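Local coordinates for protein AggB (Escherichia coli, PDB 4PHX) that serves as the minor subunit of aggregative adherence fimbriae type I, probably sitting at the fimbrial tip and contributing to adhesion to host cells, at residues Met19-Gly24 and Phe93-Asp98; Pro31-His36 and Gln85-Gln90; Trp38-Gln43 and Ser111-Cys116. All coordinates share one frame; numbering follows the deposited sequence.

The three contacts belong to one Ig-like beta sandwich. Contact 1 joins strands 20-27 and 90-97 in one sheet. Contact 3 joins strands 34-39 and 107-117 in the facing sheet, and its centre lies about 13 Å from that of contact 1. Ile-95 of contact 1 packs on Val-112 and Ile-39 of contact 3, so the two meet across the core. Contact 2 lies at one end of the sandwich, its centre about 21 Å from that of contact 1 and 17 Å from that of contact 3. It shares strand 34-39 with contact 3. Along the chain, contact 2 is nested inside contact 1. Contact 3 alternates with both; its alternation with contact 1 means the chain passes between the two sheets.

Contact 1 of 3, residues Met19-Gly24 and Phe93-Asp98; sequences MKLATG and FDIMSD
In Asp-94, CG is anti to the carbonyl carbon (chi1 -64°), and in Thr-23 OG1 takes the same place (chi1 -73°). Both groups project from the same face of the sheet, each beside its own backbone N, which sets the side chains alongside each other and pointing the same way. Thr-23 OG1 comes unusually close to Asp-94 OD1, and the distance is too short to be taken at face value. The Lys-20 chain bends at chi2 (-107°) and crosses the aspartate at a slant. Lys-20 CD comes within 3.3 Å of Asp-94 CG. Lys-20 NZ makes a salt bridge to Asp-94 OD2 at 2.9 Å, and meets it from well above the carboxylate plane. Arg-25 of a second subunit makes a further salt bridge to Asp-94 OD2. These two partners on one oxygen would limit rotation of the carboxylate.

The strands run antiparallel with a classic beta bulge. Leu-21 and Ala-22 both face Ile-95, and Ile-95 O accepts from both backbone nitrogens. Leu-21 N lies 2.7 Å from Ile-95 O, and Ala-22 N 3.3 Å from Ile-95 O, in the carbonyl plane. Ser-97 N closes the pairing on Met-19 O.

On the other face of the sheet, the Phe-93 ring lies against Gly-24. Gly-24 CA sits over the ring face, 3.9 Å from the centroid of the Phe-93 ring, in a CH-pi contact. Gly-24 has no side chain, which lets the ring lie close against its backbone. Ala-22 CB packs on Ile-95 CB at 4.1 Å.

In the chain itself, strand 2-7 flanks strand 20-27, and strand 61-67 flanks strand 90-97. Ile-95 reaches Phe-110 on strand 107-117, placing this pair of strands over the core of the Ig-like sandwich.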
loop_
_atom_site.group_PDB
_atom_site.type_symbol
_atom_site.label_atom_id
_atom_site.label_comp_id
_atom_site.label_asym_id
_atom_site.label_seq_id
_atom_site.Cartn_x
_atom_site.Cartn_y
_atom_site.Cartn_z
ATOM N N MET B 19 -3.878 13.282 7.149
ATOM C CA MET B 19 -4.485 13.406 8.462
ATOM C C MET B 19 -4.962 14.841 8.726
ATOM O O MET B 19 -4.284 15.798 8.370
ATOM C CB MET B 19 -3.531 12.941 9.562
ATOM C CG MET B 19 -4.205 12.931 10.909
ATOM S SD MET B 19 -3.200 12.378 12.283
ATOM C CE MET B 19 -3.805 13.522 13.535
ATOM N N LYS B 20 -6.127 14.983 9.351
ATOM C CA LYS B 20 -6.688 16.308 9.624
ATOM C C LYS B 20 -6.104 16.949 10.886
ATOM O O LYS B 20 -6.235 16.421 11.993
ATOM C CB LYS B 20 -8.210 16.235 9.728
ATOM C CG LYS B 20 -8.833 15.138 8.887
ATOM C CD LYS B 20 -9.551 15.684 7.671
ATOM C CE LYS B 20 -10.515 14.651 7.089
ATOM N NZ LYS B 20 -11.402 15.247 6.032
ATOM N N LEU B 21 -5.445 18.086 10.712
ATOM C CA LEU B 21 -4.904 18.805 11.853
ATOM C C LEU B 21 -5.919 19.844 12.318
ATOM O O LEU B 21 -6.063 20.105 13.518
ATOM C CB LEU B 21 -3.611 19.505 11.477
ATOM C CG LEU B 21 -2.289 18.773 11.221
ATOM C CD1 LEU B 21 -2.295 17.312 11.665
ATOM C CD2 LEU B 21 -1.921 18.922 9.757
ATOM N N ALA B 22 -6.608 20.445 11.347
ATOM C CA ALA B 22 -7.649 21.431 11.616
ATOM C C ALA B 22 -8.730 21.293 10.562
ATOM O O ALA B 22 -8.483 20.781 9.471
ATOM C CB ALA B 22 -7.080 22.839 11.613
ATOM N N THR B 23 -9.935 21.730 10.915
ATOM C CA THR B 23 -11.062 21.718 10.007
ATOM C C THR B 23 -11.706 23.091 10.052
ATOM O O THR B 23 -11.786 23.709 11.113
ATOM C CB THR B 23 -12.084 20.658 10.435
ATOM O OG1 THR B 23 -11.560 19.362 10.147
ATOM C CG2 THR B 23 -13.421 20.828 9.695
ATOM N N GLY B 24 -12.154 23.580 8.904
ATOM C CA GLY B 24 -12.669 24.920 8.845
ATOM C C GLY B 24 -13.947 25.051 8.051
ATOM O O GLY B 24 -14.287 24.175 7.240
ATOM N N PHE B 93 -13.608 22.685 4.660
ATOM C CA PHE B 93 -12.249 22.320 4.225
ATOM C C PHE B 93 -11.406 21.837 5.398
ATOM O O PHE B 93 -11.742 22.058 6.558
ATOM C CB PHE B 93 -11.542 23.516 3.580
ATOM C CG PHE B 93 -11.385 24.691 4.506
ATOM C CD1 PHE B 93 -10.253 24.826 5.286
ATOM C CD2 PHE B 93 -12.387 25.660 4.596
ATOM C CE1 PHE B 93 -10.101 25.895 6.149
ATOM C CE2 PHE B 93 -12.249 26.730 5.456
ATOM C CZ PHE B 93 -11.092 26.851 6.248
ATOM N N ASP B 94 -10.292 21.198 5.113
ATOM C CA ASP B 94 -9.420 20.783 6.201
ATOM C C ASP B 94 -8.016 21.284 5.993
ATOM O O ASP B 94 -7.616 21.603 4.867
ATOM C CB ASP B 94 -9.362 19.267 6.299
ATOM C CG ASP B 94 -10.701 18.655 6.642
ATOM O OD1 ASP B 94 -11.076 18.658 7.840
ATOM O OD2 ASP B 94 -11.348 18.134 5.712
ATOM N N ILE B 95 -7.275 21.339 7.088
ATOM C CA ILE B 95 -5.831 21.471 7.028
ATOM C C ILE B 95 -5.243 20.108 7.353
ATOM O O ILE B 95 -5.504 19.527 8.412
ATOM C CB ILE B 95 -5.310 22.562 7.972
ATOM C CG1 ILE B 95 -5.782 23.932 7.464
ATOM C CG2 ILE B 95 -3.776 22.529 8.050
ATOM C CD1 ILE B 95 -5.572 25.085 8.450
ATOM N N MET B 96 -4.466 19.585 6.416
ATOM C CA MET B 96 -4.031 18.204 6.515
ATOM C C MET B 96 -2.516 18.050 6.517
ATOM O O MET B 96 -1.794 18.837 5.899
ATOM C CB MET B 96 -4.638 17.361 5.385
ATOM C CG MET B 96 -6.141 17.216 5.438
ATOM S SD MET B 96 -6.834 16.567 3.905
ATOM C CE MET B 96 -6.301 17.748 2.703
ATOM N N SER B 97 -2.051 17.021 7.217
ATOM C CA SER B 97 -0.661 16.602 7.122
ATOM C C SER B 97 -0.264 16.332 5.673
ATOM O O SER B 97 -0.930 15.575 4.965
ATOM C CB SER B 97 -0.421 15.341 7.938
ATOM O OG SER B 97 0.921 14.970 7.815
ATOM N N ASP B 98 0.817 16.968 5.234
ATOM C CA ASP B 98 1.280 16.796 3.865
ATOM C C ASP B 98 2.328 15.692 3.811
ATOM O O ASP B 98 3.517 15.962 3.843
ATOM C CB ASP B 98 1.846 18.108 3.314
ATOM C CG ASP B 98 2.289 17.988 1.865
ATOM O OD1 ASP B 98 2.010 16.945 1.228
ATOM O OD2 ASP B 98 2.906 18.943 1.357
#

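Contact 2 of 3, residues Pro31-His36 and Gln85-Gln90; sequences PHDGFH and QGEEKQ
Two carboxylates, both presumably negative, lie side by side, with Asp-33 OD1 only 3.7 Å from Glu-87 OE1. Their planes are 72° apart. Nearby, Asp-33 O takes two donors from the other segment. Gly-86 N makes the better bond to Asp-33 O, at 3.1 Å, and arrives from above the carbonyl plane. Gln-85 NE2 comes to 2.7 Å from Asp-33 O, but its angle makes the bond weak. The Gln-85 chain is bent at chi2 (96°), which turns the amide back toward Asp-33.

Both aromatic rings meet the backbone of residues 86-90. The His-32 ring has Glu-87 CA over one face and Glu-88 O at its edge, 2.9 Å from His-32 NE2. Its ND1 bonds to Glu-30 O. Phe-35 CZ lies 3.2 Å from Glu-88 O, also at the ring edge. Asp-33 and Gly-34 form a classic beta bulge against Leu-117, where strand 34-39 begins. The Gly-86 N to Asp-33 O bond and the pairing of Gly-34 with Gln-85 tie the start of this strand to the connection leaving strand 82-85. The chemistry is mainly backbone carbonyls met by amides and ring edges. The close acids would probably raise each other's pKa.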
loop_
_atom_site.group_PDB
_atom_site.type_symbol
_atom_site.label_atom_id
_atom_site.label_comp_id
_atom_site.label_asym_id
_atom_site.label_seq_id
_atom_site.Cartn_x
_atom_site.Cartn_y
_atom_site.Cartn_z
ATOM N N PRO B 31 -24.588 36.800 -2.429
ATOM C CA PRO B 31 -24.524 35.889 -3.577
ATOM C C PRO B 31 -23.098 35.740 -4.066
ATOM O O PRO B 31 -22.324 36.697 -4.003
ATOM C CB PRO B 31 -25.350 36.619 -4.643
ATOM C CG PRO B 31 -25.275 38.058 -4.247
ATOM C CD PRO B 31 -25.349 38.018 -2.757
ATOM N N HIS B 32 -22.753 34.559 -4.555
ATOM C CA HIS B 32 -21.402 34.317 -5.006
ATOM C C HIS B 32 -21.388 33.073 -5.876
ATOM O O HIS B 32 -22.333 32.295 -5.867
ATOM C CB HIS B 32 -20.508 34.087 -3.792
ATOM C CG HIS B 32 -20.828 32.830 -3.048
ATOM N ND1 HIS B 32 -21.911 32.725 -2.199
ATOM C CD2 HIS B 32 -20.222 31.621 -3.040
ATOM C CE1 HIS B 32 -21.951 31.505 -1.694
ATOM N NE2 HIS B 32 -20.935 30.816 -2.185
ATOM N N ASP B 33 -20.308 32.860 -6.609
ATOM C CA ASP B 33 -20.233 31.678 -7.443
ATOM C C ASP B 33 -19.062 30.758 -7.100
ATOM O O ASP B 33 -18.727 29.854 -7.873
ATOM C CB ASP B 33 -20.187 32.069 -8.922
ATOM C CG ASP B 33 -21.535 32.467 -9.457
ATOM O OD1 ASP B 33 -22.280 31.584 -9.934
ATOM O OD2 ASP B 33 -21.847 33.670 -9.410
ATOM N N GLY B 34 -18.441 30.976 -5.948
ATOM C CA GLY B 34 -17.314 30.140 -5.578
ATOM C C GLY B 34 -16.617 30.488 -4.281
ATOM O O GLY B 34 -16.978 31.467 -3.628
ATOM N N PHE B 35 -15.646 29.657 -3.902
ATOM C CA PHE B 35 -14.863 29.836 -2.677
ATOM C C PHE B 35 -13.379 29.630 -2.975
ATOM O O PHE B 35 -13.000 28.843 -3.836
ATOM C CB PHE B 35 -15.225 28.838 -1.581
ATOM C CG PHE B 35 -16.679 28.793 -1.198
ATOM C CD1 PHE B 35 -17.557 27.939 -1.849
ATOM C CD2 PHE B 35 -17.149 29.523 -0.119
ATOM C CE1 PHE B 35 -18.899 27.863 -1.458
ATOM C CE2 PHE B 35 -18.477 29.442 0.277
ATOM C CZ PHE B 35 -19.346 28.619 -0.390
ATOM N N HIS B 36 -12.553 30.264 -2.161
ATOM C CA HIS B 36 -11.171 30.550 -2.474
ATOM C C HIS B 36 -10.524 30.667 -1.114
ATOM O O HIS B 36 -10.879 31.574 -0.354
ATOM C CB HIS B 36 -11.246 31.920 -3.117
ATOM C CG HIS B 36 -9.940 32.517 -3.505
ATOM N ND1 HIS B 36 -9.762 33.879 -3.579
ATOM C CD2 HIS B 36 -8.773 31.956 -3.897
ATOM C CE1 HIS B 36 -8.533 34.136 -3.989
ATOM N NE2 HIS B 36 -7.911 32.987 -4.183
ATOM N N GLN B 85 -16.133 25.713 -6.995
ATOM C CA GLN B 85 -17.267 26.424 -7.587
ATOM C C GLN B 85 -18.459 26.172 -6.710
ATOM O O GLN B 85 -18.471 25.196 -5.960
ATOM C CB GLN B 85 -17.565 25.928 -9.007
ATOM C CG GLN B 85 -18.727 26.641 -9.739
ATOM C CD GLN B 85 -18.262 27.764 -10.664
ATOM O OE1 GLN B 85 -17.465 27.544 -11.582
ATOM N NE2 GLN B 85 -18.760 28.977 -10.422
ATOM N N GLY B 86 -19.459 27.048 -6.784
ATOM C CA GLY B 86 -20.701 26.804 -6.079
ATOM C C GLY B 86 -21.378 28.055 -5.572
ATOM O O GLY B 86 -20.721 29.020 -5.174
ATOM N N GLU B 87 -22.704 28.032 -5.571
ATOM C CA GLU B 87 -23.473 29.155 -5.047
ATOM C C GLU B 87 -23.951 28.877 -3.641
ATOM O O GLU B 87 -24.578 29.734 -3.022
ATOM C CB GLU B 87 -24.682 29.461 -5.931
ATOM C CG GLU B 87 -24.333 29.802 -7.368
ATOM C CD GLU B 87 -25.570 29.909 -8.239
ATOM O OE1 GLU B 87 -25.439 29.748 -9.470
ATOM O OE2 GLU B 87 -26.670 30.154 -7.686
ATOM N N GLU B 88 -23.671 27.680 -3.134
ATOM C CA GLU B 88 -24.171 27.328 -1.816
ATOM C C GLU B 88 -23.540 28.193 -0.745
ATOM O O GLU B 88 -22.454 28.726 -0.903
ATOM C CB GLU B 88 -23.999 25.832 -1.491
ATOM C CG GLU B 88 -22.595 25.407 -1.161
ATOM C CD GLU B 88 -21.879 24.891 -2.384
ATOM O OE1 GLU B 88 -22.572 24.607 -3.393
ATOM O OE2 GLU B 88 -20.633 24.771 -2.343
ATOM N N LYS B 89 -24.235 28.305 0.361
ATOM C CA LYS B 89 -23.933 29.307 1.346
ATOM C C LYS B 89 -22.615 29.091 2.092
ATOM O O LYS B 89 -21.986 30.046 2.515
ATOM C CB LYS B 89 -25.109 29.422 2.304
ATOM C CG LYS B 89 -25.512 28.124 3.045
ATOM C CD LYS B 89 -26.104 26.960 2.185
ATOM C CE LYS B 89 -27.338 27.334 1.393
ATOM N NZ LYS B 89 -27.549 26.282 0.388
ATOM N N GLN B 90 -22.191 27.850 2.273
ATOM C CA GLN B 90 -20.943 27.636 2.988
ATOM C C GLN B 90 -20.204 26.408 2.515
ATOM O O GLN B 90 -20.734 25.640 1.730
ATOM C CB GLN B 90 -21.153 27.631 4.499
ATOM C CG GLN B 90 -21.742 26.375 5.033
ATOM C CD GLN B 90 -23.159 26.174 4.597
ATOM O OE1 GLN B 90 -23.422 25.603 3.528
ATOM N NE2 GLN B 90 -24.100 26.641 5.422
#

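Contact 3 of 3, residues Trp38-Gln43 and Ser111-Cys116; sequences WINASQ and SVSGEC
Asn-40 ND2 makes two nearly straight hydrogen bonds, each 3.0 Å long, to Ser-111 OG and Ser-113 OG. This antiparallel strand pair belongs to a sheet of the Ig-like beta sandwich. Both hydroxyl oxygens lie close to the amide plane, so the pair of bonds fixes the rotation of that amide. Ser-113 OG is also hydrogen-bonded to Thr-135 OG1 on the next strand. The backbone carries the pairing further: Trp-38 and Ser-113 exchange N-H···O bonds in both directions, and Asn-40 N reaches Ser-111 O at 2.7 Å. A water accepts from Ser-111 N and donates to Asn-40 O, bridging the end of the pair. Asn-40 is the centre of an inverse gamma turn, where the chain leaves the strand.

Trp-38 has CG between the backbone N and the carbonyl carbon (chi1 58°), and one face of the indole covers Ser-113 CB, offset toward the ring's rim. Ile-39 and Val-112 lie on the opposite face, where both touch Ile-66. Farther along, Cys-116 forms a disulfide with Cys-28. Glu-115, salt-bridged to Arg-129, stands at the edge of the indole, its carboxylate nearly perpendicular (84°) to the ring, with Glu-115 CD 4.0 Å from Trp-38 CH2.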
loop_
_atom_site.group_PDB
_atom_site.type_symbol
_atom_site.label_atom_id
_atom_site.label_comp_id
_atom_site.label_asym_id
_atom_site.label_seq_id
_atom_site.Cartn_x
_atom_site.Cartn_y
_atom_site.Cartn_z
ATOM N N TRP B 38 -6.651 30.021 1.350
ATOM C CA TRP B 38 -5.239 29.680 1.391
ATOM C C TRP B 38 -4.719 29.810 2.806
ATOM O O TRP B 38 -5.419 30.340 3.677
ATOM C CB TRP B 38 -4.418 30.547 0.429
ATOM C CG TRP B 38 -4.520 32.012 0.677
ATOM C CD1 TRP B 38 -3.640 32.792 1.381
ATOM C CD2 TRP B 38 -5.558 32.897 0.220
ATOM N NE1 TRP B 38 -4.071 34.099 1.389
ATOM C CE2 TRP B 38 -5.244 34.189 0.685
ATOM C CE3 TRP B 38 -6.724 32.717 -0.529
ATOM C CZ2 TRP B 38 -6.043 35.293 0.416
ATOM C CZ3 TRP B 38 -7.521 33.813 -0.796
ATOM C CH2 TRP B 38 -7.182 35.088 -0.324
ATOM N N ILE B 39 -3.508 29.315 3.051
ATOM C CA ILE B 39 -2.889 29.544 4.345
ATOM C C ILE B 39 -1.842 30.630 4.202
ATOM O O ILE B 39 -1.101 30.639 3.213
ATOM C CB ILE B 39 -2.189 28.300 4.869
ATOM C CG1 ILE B 39 -3.200 27.157 5.058
ATOM C CG2 ILE B 39 -1.396 28.629 6.163
ATOM C CD1 ILE B 39 -2.598 25.928 5.676
ATOM N N ASN B 40 -1.754 31.539 5.171
ATOM C CA ASN B 40 -0.653 32.526 5.153
ATOM C C ASN B 40 0.620 32.000 5.801
ATOM O O ASN B 40 0.880 32.230 6.984
ATOM C CB ASN B 40 -1.058 33.836 5.801
ATOM C CG ASN B 40 -2.305 34.394 5.205
ATOM O OD1 ASN B 40 -2.333 34.765 4.034
ATOM N ND2 ASN B 40 -3.360 34.443 6.000
ATOM N N ALA B 41 1.391 31.263 5.019
ATOM C CA ALA B 41 2.636 30.680 5.486
ATOM C C ALA B 41 3.471 30.394 4.251
ATOM O O ALA B 41 2.961 30.450 3.130
ATOM C CB ALA B 41 2.364 29.427 6.250
ATOM N N SER B 42 4.750 30.113 4.450
ATOM C CA SER B 42 5.640 29.713 3.358
ATOM C C SER B 42 5.095 28.543 2.536
ATOM O O SER B 42 4.840 27.456 3.076
ATOM C CB SER B 42 6.998 29.319 3.931
ATOM O OG SER B 42 7.364 30.206 4.973
ATOM N N GLN B 43 4.934 28.763 1.229
ATOM C CA GLN B 43 4.506 27.687 0.335
ATOM C C GLN B 43 5.578 26.610 0.353
ATOM O O GLN B 43 6.659 26.830 0.880
ATOM C CB GLN B 43 4.254 28.176 -1.104
ATOM C CG GLN B 43 3.525 27.135 -1.983
ATOM C CD GLN B 43 3.549 27.441 -3.477
ATOM O OE1 GLN B 43 2.972 28.432 -3.934
ATOM N NE2 GLN B 43 4.203 26.573 -4.246
ATOM N N SER B 111 -2.715 30.348 10.016
ATOM C CA SER B 111 -3.454 31.534 9.664
ATOM C C SER B 111 -4.074 31.295 8.308
ATOM O O SER B 111 -3.355 31.107 7.332
ATOM C CB SER B 111 -2.530 32.743 9.624
ATOM O OG SER B 111 -3.158 33.785 8.908
ATOM N N VAL B 112 -5.404 31.301 8.258
ATOM C CA VAL B 112 -6.136 30.969 7.056
ATOM C C VAL B 112 -6.891 32.186 6.520
ATOM O O VAL B 112 -7.576 32.880 7.265
ATOM C CB VAL B 112 -7.159 29.860 7.334
ATOM C CG1 VAL B 112 -7.891 29.494 6.066
ATOM C CG2 VAL B 112 -6.470 28.633 7.913
ATOM N N SER B 113 -6.749 32.443 5.225
ATOM C CA SER B 113 -7.547 33.455 4.550
ATOM C C SER B 113 -8.447 32.813 3.499
ATOM O O SER B 113 -8.165 31.712 3.001
ATOM C CB SER B 113 -6.663 34.531 3.906
ATOM O OG SER B 113 -6.034 35.331 4.880
ATOM N N GLY B 114 -9.537 33.504 3.178
ATOM C CA GLY B 114 -10.503 33.010 2.214
ATOM C C GLY B 114 -11.404 34.089 1.641
ATOM O O GLY B 114 -11.555 35.169 2.231
ATOM N N GLU B 115 -12.014 33.800 0.494
ATOM C CA GLU B 115 -12.845 34.780 -0.203
ATOM C C GLU B 115 -14.051 34.143 -0.893
ATOM O O GLU B 115 -13.961 33.038 -1.443
ATOM C CB GLU B 115 -12.016 35.527 -1.250
ATOM C CG GLU B 115 -11.245 36.733 -0.741
ATOM C CD GLU B 115 -10.194 37.241 -1.743
ATOM O OE1 GLU B 115 -10.032 36.621 -2.822
ATOM O OE2 GLU B 115 -9.533 38.271 -1.444
ATOM N N CYS B 116 -15.170 34.853 -0.886
ATOM C CA CYS B 116 -16.363 34.406 -1.608
ATOM C C CYS B 116 -16.290 34.894 -3.044
ATOM O O CYS B 116 -16.556 36.066 -3.305
ATOM C CB CYS B 116 -17.616 34.977 -0.951
ATOM S SG CYS B 116 -17.747 34.555 0.803
HETATM O O HOH W 1 0.224 30.582 8.952
#